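Long-range contacts in endoglucanase E (PDB 2WAO), which cleaves beta-1,4-glucans, binds cello-oligosaccharides in the active site of its esterase domain, and probably removes acetyl groups from plant polysaccharides there: residues V45-G50 with F67-T72; N53-I58 with G100-L105; G129-C134 with A174-G179; L180-G185 with F226-A231. All blocks are in the same frame, centred on the assembly; numbering follows the deposited sequence.

How the contacts relate
Contacts 1 and 2 lie in the N-terminal beta-sandwich with centres about 6 Å apart, and their segments alternate along the chain. Strands 43-49 and 102-108 are neighbours in one sheet, strands 52-59 and 62-70 in the other, so both contacts join the same two sheets. Contacts 3 and 4 follow later in the chain, in the SGNH-hydrolase domain, where loops beyond strands of the parallel sheet form the sugar-binding site. Their centres are about 13 Å apart, and both touch one glucose unit. Contact 2 lies about 19 Å from contact 3, centre to centre. Contacts 1 and 2 thus hold the N-terminal domain's sheets together, whereas contacts 3 and 4 lie at the ligand pocket.

Contact 1 of 4, residues V45-G50 with F67-T72; sequences VTIKSG and FSVNAT
In Ile47, chi1 of -70° sets CG1 beside the backbone N, and the extended chi2 (160°) carries CD1 to Phe67, while CG2 turns to Val69, whose own CG1 lies anti to the backbone N. The isoleucine thus uses its two branches on two partners. CD1 reaches the rim of the Phe67 ring near the ring plane, 4.0 Å from CE1, the two side chains coming from opposite directions. Ile47 CG2 meets Val69 CG1 at 4.1 Å. Branched aliphatic groups suit this place because they fill the narrowing gap between the chains without needing polar partners. Further along, the CB of Ser49 rests on Val69 CG1 at 3.9 Å, and its small size lets the backbones draw together; its hydroxyl is hydrogen-bonded to the carbonyl of Gly51.

At that narrow end the backbones join. Ser49 N donates to Thr72 O at 2.9 Å in a nearly straight bond, and the return bond from Thr72 N to Ser49 O is weak. The same Thr72 carbonyl also receives a CA-H...O contact from Lys48 CA, at 3.5 Å. Ala71 takes up a left-handed backbone conformation as the chain turns its corner.

The axes of the short strand segments 45-49 and 67-70 come within 6.5 Å at 56°; the two strands belong to different sheets. Phe55 of strand 52-59 and Phe104 of strand 102-108 also pack on Ile47. Apolar side chains packed between two antiparallel sheets are characteristic of a beta-sandwich, here the N-terminal domain of a family 2 carbohydrate esterase.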
# COMPACT_ATOMS: atom_id res chain seq x y z
N VAL A 45 15.56 -8.08 15.44
CA VAL A 45 15.15 -6.68 15.39
C VAL A 45 14.33 -6.37 16.64
O VAL A 45 13.63 -7.24 17.14
CB VAL A 45 14.32 -6.38 14.07
CG1 VAL A 45 12.99 -7.12 14.08
CG2 VAL A 45 14.07 -4.85 13.88
N THR A 46 14.43 -5.13 17.12
CA THR A 46 13.53 -4.66 18.16
C THR A 46 12.51 -3.72 17.54
O THR A 46 12.87 -2.76 16.83
CB THR A 46 14.32 -3.94 19.28
OG1 THR A 46 15.31 -4.86 19.79
CG2 THR A 46 13.38 -3.53 20.41
N ILE A 47 11.24 -4.03 17.79
CA ILE A 47 10.12 -3.29 17.21
C ILE A 47 9.19 -2.81 18.32
O ILE A 47 8.77 -3.61 19.18
CB ILE A 47 9.29 -4.21 16.28
CG1 ILE A 47 10.11 -4.52 15.01
CG2 ILE A 47 7.91 -3.53 15.94
CD1 ILE A 47 9.65 -5.77 14.24
N LYS A 48 8.85 -1.52 18.27
CA LYS A 48 7.74 -1.01 19.07
C LYS A 48 6.52 -0.79 18.19
O LYS A 48 6.64 -0.20 17.11
CB LYS A 48 8.15 0.29 19.78
CG LYS A 48 7.03 0.92 20.62
CD LYS A 48 7.57 2.11 21.40
CE LYS A 48 6.43 3.02 21.78
NZ LYS A 48 7.03 4.26 22.31
N SER A 49 5.35 -1.23 18.64
CA SER A 49 4.11 -1.17 17.87
C SER A 49 2.98 -0.63 18.72
O SER A 49 2.77 -1.11 19.85
CB SER A 49 3.73 -2.57 17.35
OG SER A 49 2.54 -2.45 16.52
N GLY A 50 2.24 0.32 18.18
CA GLY A 50 1.12 0.93 18.89
C GLY A 50 -0.12 0.04 18.97
O GLY A 50 -0.92 0.17 19.90
N PHE A 67 4.74 -12.65 11.82
CA PHE A 67 4.66 -12.54 13.29
C PHE A 67 4.06 -11.21 13.66
O PHE A 67 4.09 -10.27 12.86
CB PHE A 67 6.05 -12.69 13.93
CG PHE A 67 7.02 -11.61 13.53
CD1 PHE A 67 7.14 -10.47 14.30
CD2 PHE A 67 7.80 -11.73 12.35
CE1 PHE A 67 8.05 -9.44 13.94
CE2 PHE A 67 8.70 -10.71 11.99
CZ PHE A 67 8.81 -9.58 12.75
N SER A 68 3.50 -11.12 14.85
CA SER A 68 2.92 -9.87 15.27
C SER A 68 3.71 -9.26 16.38
O SER A 68 4.37 -9.98 17.15
CB SER A 68 1.48 -10.05 15.80
OG SER A 68 1.47 -11.03 16.83
N VAL A 69 3.62 -7.94 16.49
CA VAL A 69 4.06 -7.23 17.66
C VAL A 69 2.87 -6.37 18.07
O VAL A 69 2.45 -5.47 17.34
CB VAL A 69 5.33 -6.39 17.41
CG1 VAL A 69 5.73 -5.63 18.72
CG2 VAL A 69 6.50 -7.26 16.95
N ASN A 70 2.31 -6.67 19.25
CA ASN A 70 1.00 -6.11 19.63
C ASN A 70 1.06 -5.17 20.85
O ASN A 70 1.21 -5.62 22.00
CB ASN A 70 -0.05 -7.24 19.79
CG ASN A 70 -1.48 -6.69 19.99
OD1 ASN A 70 -1.69 -5.49 20.02
ND2 ASN A 70 -2.47 -7.59 20.12
N ALA A 71 0.96 -3.87 20.58
CA ALA A 71 0.86 -2.82 21.63
C ALA A 71 1.96 -2.96 22.68
O ALA A 71 1.69 -2.91 23.90
CB ALA A 71 -0.52 -2.82 22.28
N THR A 72 3.18 -3.13 22.19
CA THR A 72 4.33 -3.46 23.04
C THR A 72 5.63 -3.21 22.28
O THR A 72 5.61 -2.83 21.10
CB THR A 72 4.30 -4.94 23.48
OG1 THR A 72 5.13 -5.13 24.64
CG2 THR A 72 4.69 -5.92 22.36

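Contact 2 of 4, residues N53-I58 with G100-L105; sequences NWFQAI and GEVQFL
The interior of the N-terminal beta-sandwich is filled here by Phe55 and Val102, which project toward each other from opposing sheets. The axes of strands 53-58 and 102-105 stand 10.4 Å apart at 48°, a spacing set by side chains between two layers. Phe55 comes edge-on: its CZ lies 3.8 Å from Val102 CG2, which sits near the ring plane. An aromatic ring spans the gap, and a compact branched residue opposite receives its rim. The other branch, Val102 CG1, also touches the Phe55 rim and in addition lies over one face of the Phe104 ring, 3.7 Å above its plane and offset toward the rim. Ile47 of the adjoining strand touches both Phe55 and Val102, and Leu91 of strand 85-93 touches both phenylalanines.

Toward the end of the sandwich Asn53 takes over, its CB packing on Val102 CG2 at 4.1 Å. Gly100 suits the loop nearby because its backbone, with phi 125°, leaves no room for a side chain beside the preceding carbonyl oxygen. Deeper in, the two rings converge obliquely, Phe55 CE1 coming to 4.3 Å from Phe104 CZ.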
# COMPACT_ATOMS: atom_id res chain seq x y z
N ASN A 53 0.16 -5.03 14.98
CA ASN A 53 0.78 -5.02 13.66
C ASN A 53 1.45 -6.36 13.38
O ASN A 53 2.04 -6.99 14.28
CB ASN A 53 1.81 -3.88 13.54
CG ASN A 53 1.14 -2.53 13.29
OD1 ASN A 53 1.20 -1.62 14.12
ND2 ASN A 53 0.48 -2.42 12.15
N TRP A 54 1.42 -6.74 12.12
CA TRP A 54 2.01 -7.98 11.68
C TRP A 54 3.10 -7.65 10.69
O TRP A 54 2.94 -6.70 9.90
CB TRP A 54 0.95 -8.85 10.97
CG TRP A 54 0.05 -9.60 11.99
CD1 TRP A 54 -0.93 -9.06 12.78
CD2 TRP A 54 0.21 -10.96 12.39
NE1 TRP A 54 -1.47 -10.06 13.62
CE2 TRP A 54 -0.77 -11.22 13.40
CE3 TRP A 54 1.07 -12.00 11.98
CZ2 TRP A 54 -0.92 -12.49 14.00
CZ3 TRP A 54 0.92 -13.27 12.59
CH2 TRP A 54 -0.08 -13.49 13.59
N PHE A 55 4.12 -8.49 10.70
CA PHE A 55 5.32 -8.37 9.85
C PHE A 55 5.70 -9.67 9.17
O PHE A 55 5.36 -10.76 9.65
CB PHE A 55 6.53 -7.89 10.67
CG PHE A 55 6.25 -6.65 11.46
CD1 PHE A 55 6.54 -5.39 10.94
CD2 PHE A 55 5.61 -6.75 12.70
CE1 PHE A 55 6.21 -4.20 11.66
CE2 PHE A 55 5.30 -5.58 13.44
CZ PHE A 55 5.61 -4.32 12.91
N GLN A 56 6.45 -9.55 8.08
CA GLN A 56 7.08 -10.74 7.49
C GLN A 56 8.50 -10.34 7.11
O GLN A 56 8.71 -9.23 6.57
CB GLN A 56 6.34 -11.20 6.24
CG GLN A 56 6.91 -12.53 5.64
CD GLN A 56 5.99 -13.14 4.65
OE1 GLN A 56 5.64 -14.36 4.73
NE2 GLN A 56 5.57 -12.32 3.67
N ALA A 57 9.47 -11.23 7.43
CA ALA A 57 10.86 -11.14 6.94
C ALA A 57 10.97 -11.95 5.65
O ALA A 57 10.44 -13.06 5.55
CB ALA A 57 11.82 -11.69 8.01
N ILE A 58 11.63 -11.39 4.64
CA ILE A 58 11.88 -12.10 3.40
C ILE A 58 13.38 -12.15 3.26
O ILE A 58 14.03 -11.11 3.13
CB ILE A 58 11.24 -11.40 2.16
CG1 ILE A 58 9.72 -11.21 2.34
CG2 ILE A 58 11.47 -12.27 0.90
CD1 ILE A 58 9.31 -9.89 2.96
N GLY A 100 -1.69 1.04 13.87
CA GLY A 100 -0.77 1.69 14.80
C GLY A 100 0.56 1.99 14.17
O GLY A 100 0.98 1.32 13.23
N GLU A 101 1.25 2.98 14.71
CA GLU A 101 2.61 3.32 14.27
C GLU A 101 3.59 2.30 14.78
O GLU A 101 3.38 1.68 15.83
CB GLU A 101 3.04 4.71 14.78
CG GLU A 101 2.09 5.78 14.29
CD GLU A 101 2.23 7.09 15.05
OE1 GLU A 101 3.22 7.22 15.84
OE2 GLU A 101 1.35 7.98 14.86
N VAL A 102 4.68 2.13 14.04
CA VAL A 102 5.70 1.16 14.38
C VAL A 102 7.04 1.90 14.38
O VAL A 102 7.29 2.72 13.49
CB VAL A 102 5.71 0.08 13.29
CG1 VAL A 102 7.04 -0.80 13.29
CG2 VAL A 102 4.46 -0.77 13.44
N GLN A 103 7.87 1.59 15.35
CA GLN A 103 9.20 2.19 15.43
C GLN A 103 10.21 1.04 15.40
O GLN A 103 10.05 0.04 16.12
CB GLN A 103 9.30 3.01 16.72
CG GLN A 103 10.64 3.75 16.89
CD GLN A 103 10.66 4.71 18.06
OE1 GLN A 103 9.99 4.49 19.10
NE2 GLN A 103 11.41 5.82 17.91
N PHE A 104 11.23 1.19 14.54
CA PHE A 104 12.29 0.22 14.45
C PHE A 104 13.39 0.69 15.35
O PHE A 104 13.93 1.79 15.17
CB PHE A 104 12.75 -0.01 12.98
CG PHE A 104 11.66 -0.59 12.15
CD1 PHE A 104 11.35 -1.93 12.24
CD2 PHE A 104 10.89 0.24 11.34
CE1 PHE A 104 10.29 -2.47 11.50
CE2 PHE A 104 9.82 -0.28 10.59
CZ PHE A 104 9.53 -1.64 10.68
N LEU A 105 13.68 -0.13 16.35
CA LEU A 105 14.62 0.28 17.38
C LEU A 105 16.02 -0.31 17.24
O LEU A 105 16.88 -0.00 18.05
CB LEU A 105 14.04 0.03 18.77
CG LEU A 105 12.81 0.86 19.06
CD1 LEU A 105 12.13 0.20 20.26
CD2 LEU A 105 13.16 2.32 19.36

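Contact 3 of 4, residues G129-C134 with A174-G179; sequences GDSITC and AWSGIG. With BGC (beta-D-glucopyranose), chain B; BGC (beta-D-glucopyranose), chain C; FMT (formic acid), chain D.
Ser131 and Gly177 face each other in the active-site pocket of an SGNH (GDSL-type) hydrolase: residues 129-131 form the Gly-Asp-Ser signature, Ser131 is probably the nucleophile, as in relatives, and Gly177 probably corresponds to the glycine of the oxyanion hole. Both are in the glycan pocket. The strands leading here run parallel, and Trp175 N donates to Gly129 O at 3.2 Å, tilted out of the carbonyl plane. Cys134 SG packs on the methyl CB of Ala174 at 3.6 Å; so small a group lets the sulfur lie close to the backbone.

Asp130 caps the short helix that begins at Ser131. With CG placed between the backbone N and the carbonyl carbon (chi1 54°), its OD1 accepts from Ile132 N at 3.1 Å on the anti side of the carboxylate. In the other segment, residues 175-178 make a type II turn; the positive phi of Gly177 (82°) suits glycine, and the bare CA leaves space for a glucose O2, 3.4 Å away. Ser176 directs its hydroxyl to Glu96.

A formic acid molecule, probably from the crystallisation liquor, lies in the pocket. Gly177 N donates to its O1 at 3.1 Å and Ser131 N reaches the same oxygen weakly, at 3.4 Å. Ser131 is modelled in two conformers, which leaves the very short approach of its OG to that oxygen doubtful; in the conformer given, OG also accepts a hydrogen bond from a glucose O6. His310 touches Ser131 and is hydrogen-bonded to the bound sugar. Two backbone N-H groups converging on one oxygen are consistent with an oxyanion hole, which would stabilise negative charge on an ester's carbonyl oxygen during hydrolysis.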
# COMPACT_ATOMS: atom_id res chain seq x y z
N GLY A 129 -5.24 4.56 -1.85
CA GLY A 129 -6.41 3.74 -1.91
C GLY A 129 -7.06 3.41 -0.59
O GLY A 129 -6.87 4.13 0.37
N ASP A 130 -7.84 2.33 -0.58
CA ASP A 130 -8.71 2.03 0.58
C ASP A 130 -8.41 0.59 1.00
O ASP A 130 -7.24 0.14 0.95
CB ASP A 130 -10.18 2.30 0.19
CG ASP A 130 -10.62 1.53 -1.12
OD1 ASP A 130 -10.01 0.45 -1.48
OD2 ASP A 130 -11.60 1.97 -1.78
N SER A 131 -9.43 -0.18 1.38
CA SER A 131 -9.23 -1.52 1.92
C SER A 131 -8.60 -2.45 0.91
O SER A 131 -7.86 -3.34 1.27
CB SER A 131 -10.55 -2.14 2.36
OG SER A 131 -11.21 -1.30 3.29
N ILE A 132 -8.94 -2.25 -0.38
CA ILE A 132 -8.47 -3.10 -1.45
C ILE A 132 -6.94 -2.95 -1.53
O ILE A 132 -6.22 -3.95 -1.61
CB ILE A 132 -9.14 -2.73 -2.81
CG1 ILE A 132 -10.67 -2.96 -2.71
CG2 ILE A 132 -8.57 -3.69 -3.94
CD1 ILE A 132 -11.46 -2.21 -3.78
N THR A 133 -6.43 -1.73 -1.44
CA THR A 133 -4.95 -1.56 -1.51
C THR A 133 -4.20 -1.89 -0.25
O THR A 133 -3.06 -2.36 -0.30
CB THR A 133 -4.45 -0.35 -2.42
OG1 THR A 133 -3.32 0.40 -1.91
CG2 THR A 133 -5.46 0.36 -3.09
N CYS A 134 -4.89 -1.80 0.87
CA CYS A 134 -4.43 -2.38 2.16
C CYS A 134 -4.35 -3.92 2.15
O CYS A 134 -3.70 -4.51 3.02
CB CYS A 134 -5.39 -1.93 3.29
SG CYS A 134 -5.22 -0.17 3.69
N ALA A 174 -2.88 4.11 1.97
CA ALA A 174 -4.20 3.45 1.89
C ALA A 174 -4.75 3.28 3.30
O ALA A 174 -4.01 3.05 4.24
CB ALA A 174 -4.08 2.14 1.18
N TRP A 175 -6.06 3.35 3.40
CA TRP A 175 -6.73 3.32 4.72
C TRP A 175 -8.05 2.61 4.51
O TRP A 175 -8.86 3.04 3.68
CB TRP A 175 -6.98 4.76 5.18
CG TRP A 175 -7.40 4.86 6.63
CD1 TRP A 175 -8.64 4.61 7.13
CD2 TRP A 175 -6.58 5.28 7.73
NE1 TRP A 175 -8.65 4.83 8.51
CE2 TRP A 175 -7.40 5.26 8.89
CE3 TRP A 175 -5.21 5.66 7.85
CZ2 TRP A 175 -6.90 5.59 10.18
CZ3 TRP A 175 -4.72 6.00 9.12
CH2 TRP A 175 -5.57 5.98 10.27
N SER A 176 -8.26 1.50 5.23
CA SER A 176 -9.47 0.69 5.05
C SER A 176 -10.74 1.50 5.32
O SER A 176 -10.80 2.26 6.29
CB SER A 176 -9.43 -0.56 5.93
OG SER A 176 -8.69 -1.57 5.28
N GLY A 177 -11.71 1.39 4.41
CA GLY A 177 -13.00 2.09 4.52
C GLY A 177 -13.03 3.55 4.08
O GLY A 177 -14.08 4.17 4.14
N ILE A 178 -11.89 4.12 3.66
CA ILE A 178 -11.84 5.54 3.34
C ILE A 178 -12.40 5.82 1.93
O ILE A 178 -12.32 4.94 1.05
CB ILE A 178 -10.36 6.05 3.44
CG1 ILE A 178 -10.34 7.53 3.86
CG2 ILE A 178 -9.53 5.77 2.12
CD1 ILE A 178 -8.94 8.03 4.28
N GLY A 179 -12.92 7.02 1.72
CA GLY A 179 -13.42 7.40 0.41
C GLY A 179 -13.04 8.83 0.09
O GLY A 179 -12.29 9.51 0.85
C2 BGC B . -16.98 -4.33 6.48
C3 BGC B . -16.59 -3.15 7.36
C4 BGC B . -15.37 -2.44 6.76
C5 BGC B . -15.67 -2.05 5.30
C6 BGC B . -14.56 -1.26 4.59
C1 BGC B . -17.17 -3.86 5.04
O2 BGC B . -18.15 -4.95 7.02
O3 BGC B . -16.30 -3.61 8.68
O4 BGC B . -15.32 -1.34 7.51
O5 BGC B . -15.99 -3.24 4.57
O6 BGC B . -13.38 -2.04 4.57
C2 BGC C . -14.05 0.43 8.59
C3 BGC C . -12.71 0.72 9.27
C4 BGC C . -12.29 -0.44 10.18
C5 BGC C . -12.24 -1.71 9.35
C6 BGC C . -11.71 -2.91 10.15
C1 BGC C . -14.02 -0.97 7.98
O2 BGC C . -14.35 1.40 7.59
O3 BGC C . -12.74 1.96 9.94
O4 BGC C . -10.99 -0.21 10.68
O5 BGC C . -13.59 -1.91 8.94
O6 BGC C . -12.74 -3.48 10.92
C FMT D . -12.64 0.09 0.63
O1 FMT D . -12.75 -0.03 1.86
O2 FMT D . -12.64 -0.81 -0.22
O HOH W 1 -13.14 4.07 -1.51

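Contact 4 of 4, residues L180-G185 with F226-A231; sequences LTMNYG and FSTSFA. With BGC (beta-D-glucopyranose), chain B; BGC (beta-D-glucopyranose), chain E; FMT (formic acid), chain H.
Neither backbone forms a regular helix or strand across this contact: the two chains run as facing loops whose CA atoms come to 5.7 Å at Gly185 and Thr228 and spread to 6.8 Å at Thr181 and Ala231. These are loops of the SGNH-hydrolase fold, beyond strands of its parallel sheet; loop 180-185 brings Tyr184 into the glycan pocket, and 226-231 packs against its ring. With CG anti to the backbone N (chi1 -179°), that ring is held out between sugar and protein. One face covers a bound glucose, whose C5 lies 3.6 Å above the plane and offset toward the rim, the kind of CH-pi approach common in carbohydrate sites; a flat aromatic surface suits the apolar face of a sugar.

From the other loop, Ser227 OG sits at the ring's edge, near the plane, 3.5 Å from Tyr184 CD1, and Thr228 CG2 comes to 3.7 Å from Tyr184 CE1, the threonine and tyrosine side chains crossing at about a right angle. Between the two ends, Met182, bent at chi3 (-75°), lays SD against Ser229 O at 3.4 Å and turns its methyl toward Thr228; a flexible thioether can follow such an irregular surface. At the other end Thr181 OG1 lies against Ala231 CB. Asp225 accepts bonds from the N-H groups of Leu180 and Thr181, tying loop 180-185 to helix 223-226. Gly185, at positive phi, turns its N-H toward the gap, where a water accepts it at 3.0 Å and is also hydrogen-bonded to Ser227 OG and Thr228 OG1, each at 2.8 Å.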
# COMPACT_ATOMS: atom_id res chain seq x y z
N LEU A 180 -13.56 9.29 -1.04
CA LEU A 180 -13.37 10.63 -1.48
C LEU A 180 -14.40 11.58 -0.87
O LEU A 180 -14.06 12.77 -0.59
CB LEU A 180 -13.52 10.73 -3.01
CG LEU A 180 -12.23 10.25 -3.65
CD1 LEU A 180 -12.44 9.74 -5.05
CD2 LEU A 180 -11.18 11.38 -3.61
N THR A 181 -15.64 11.11 -0.74
CA THR A 181 -16.72 11.99 -0.15
C THR A 181 -17.29 11.47 1.16
O THR A 181 -18.01 12.21 1.88
CB THR A 181 -17.94 12.18 -1.13
OG1 THR A 181 -18.67 10.95 -1.21
CG2 THR A 181 -17.46 12.58 -2.52
N MET A 182 -17.02 10.20 1.45
CA MET A 182 -17.57 9.50 2.62
C MET A 182 -16.72 8.28 2.90
O MET A 182 -16.06 7.77 2.00
CB MET A 182 -19.04 9.08 2.36
CG MET A 182 -19.14 8.08 1.23
SD MET A 182 -20.83 7.65 0.84
CE MET A 182 -21.12 6.60 2.23
N ASN A 183 -16.76 7.80 4.14
CA ASN A 183 -16.17 6.54 4.51
C ASN A 183 -17.24 5.45 4.47
O ASN A 183 -18.41 5.75 4.35
CB ASN A 183 -15.51 6.68 5.88
CG ASN A 183 -14.39 7.70 5.83
OD1 ASN A 183 -13.61 7.73 4.87
ND2 ASN A 183 -14.40 8.63 6.76
N TYR A 184 -16.82 4.20 4.56
CA TYR A 184 -17.74 3.06 4.55
C TYR A 184 -18.96 3.27 5.47
O TYR A 184 -18.80 3.58 6.64
CB TYR A 184 -17.03 1.75 4.94
CG TYR A 184 -18.04 0.63 4.87
CD1 TYR A 184 -18.52 0.17 3.64
CD2 TYR A 184 -18.62 0.13 6.05
CE1 TYR A 184 -19.52 -0.80 3.59
CE2 TYR A 184 -19.61 -0.86 5.99
CZ TYR A 184 -20.03 -1.31 4.76
OH TYR A 184 -21.00 -2.28 4.72
N GLY A 185 -20.16 3.07 4.91
CA GLY A 185 -21.44 3.20 5.65
C GLY A 185 -21.78 4.61 6.18
O GLY A 185 -22.67 4.76 7.02
N PHE A 226 -19.68 4.30 -3.04
CA PHE A 226 -20.83 3.66 -3.74
C PHE A 226 -21.25 2.32 -3.18
O PHE A 226 -22.13 1.68 -3.76
CB PHE A 226 -20.56 3.55 -5.28
CG PHE A 226 -20.38 4.85 -5.92
CD1 PHE A 226 -21.51 5.60 -6.35
CD2 PHE A 226 -19.08 5.42 -6.03
CE1 PHE A 226 -21.39 6.86 -6.87
CE2 PHE A 226 -18.95 6.72 -6.56
CZ PHE A 226 -20.09 7.43 -6.99
N SER A 227 -20.66 1.86 -2.06
CA SER A 227 -21.03 0.54 -1.57
C SER A 227 -22.28 0.55 -0.68
O SER A 227 -22.85 -0.47 -0.46
CB SER A 227 -19.87 -0.21 -0.90
OG SER A 227 -19.43 0.51 0.26
N THR A 228 -22.67 1.71 -0.14
CA THR A 228 -23.87 1.74 0.69
C THR A 228 -24.83 2.77 0.09
O THR A 228 -25.75 2.37 -0.65
CB THR A 228 -23.56 1.97 2.20
OG1 THR A 228 -22.77 3.15 2.35
CG2 THR A 228 -22.81 0.73 2.80
N SER A 229 -24.56 4.04 0.29
CA SER A 229 -25.39 5.14 -0.19
C SER A 229 -24.57 5.86 -1.25
O SER A 229 -23.44 6.29 -0.94
CB SER A 229 -25.64 6.08 0.98
OG SER A 229 -26.54 7.09 0.61
N PHE A 230 -25.08 5.94 -2.48
CA PHE A 230 -24.32 6.43 -3.64
C PHE A 230 -23.96 7.91 -3.46
O PHE A 230 -24.86 8.74 -3.27
CB PHE A 230 -25.11 6.29 -4.95
CG PHE A 230 -25.48 4.86 -5.32
CD1 PHE A 230 -24.73 3.77 -4.85
CD2 PHE A 230 -26.56 4.62 -6.15
CE1 PHE A 230 -25.08 2.44 -5.21
CE2 PHE A 230 -26.92 3.31 -6.51
CZ PHE A 230 -26.17 2.23 -6.05
N ALA A 231 -22.68 8.27 -3.57
CA ALA A 231 -22.27 9.68 -3.42
C ALA A 231 -22.86 10.54 -4.54
O ALA A 231 -23.01 10.08 -5.67
CB ALA A 231 -20.72 9.79 -3.46
C2 BGC B . -16.98 -4.33 6.48
C3 BGC B . -16.59 -3.15 7.36
C4 BGC B . -15.37 -2.44 6.76
C5 BGC B . -15.67 -2.05 5.30
C6 BGC B . -14.56 -1.26 4.59
C1 BGC B . -17.17 -3.86 5.04
O2 BGC B . -18.15 -4.95 7.02
O3 BGC B . -16.30 -3.61 8.68
O4 BGC B . -15.32 -1.34 7.51
O5 BGC B . -15.99 -3.24 4.57
O6 BGC B . -13.38 -2.04 4.57
C2 BGC E . -18.55 -4.28 0.68
C3 BGC E . -17.59 -4.29 1.87
C4 BGC E . -18.30 -4.71 3.14
C5 BGC E . -19.03 -6.04 2.94
C6 BGC E . -19.92 -6.27 4.17
C1 BGC E . -19.27 -5.64 0.58
O2 BGC E . -17.86 -4.01 -0.53
O3 BGC E . -17.02 -3.01 2.02
O4 BGC E . -17.48 -4.94 4.18
O5 BGC E . -19.89 -6.04 1.79
O6 BGC E . -20.58 -7.45 3.88
C FMT H . -27.88 3.93 -3.00
O1 FMT H . -28.99 3.39 -3.00
O2 FMT H . -27.73 5.14 -2.86
O HOH W 2 -20.02 2.67 1.92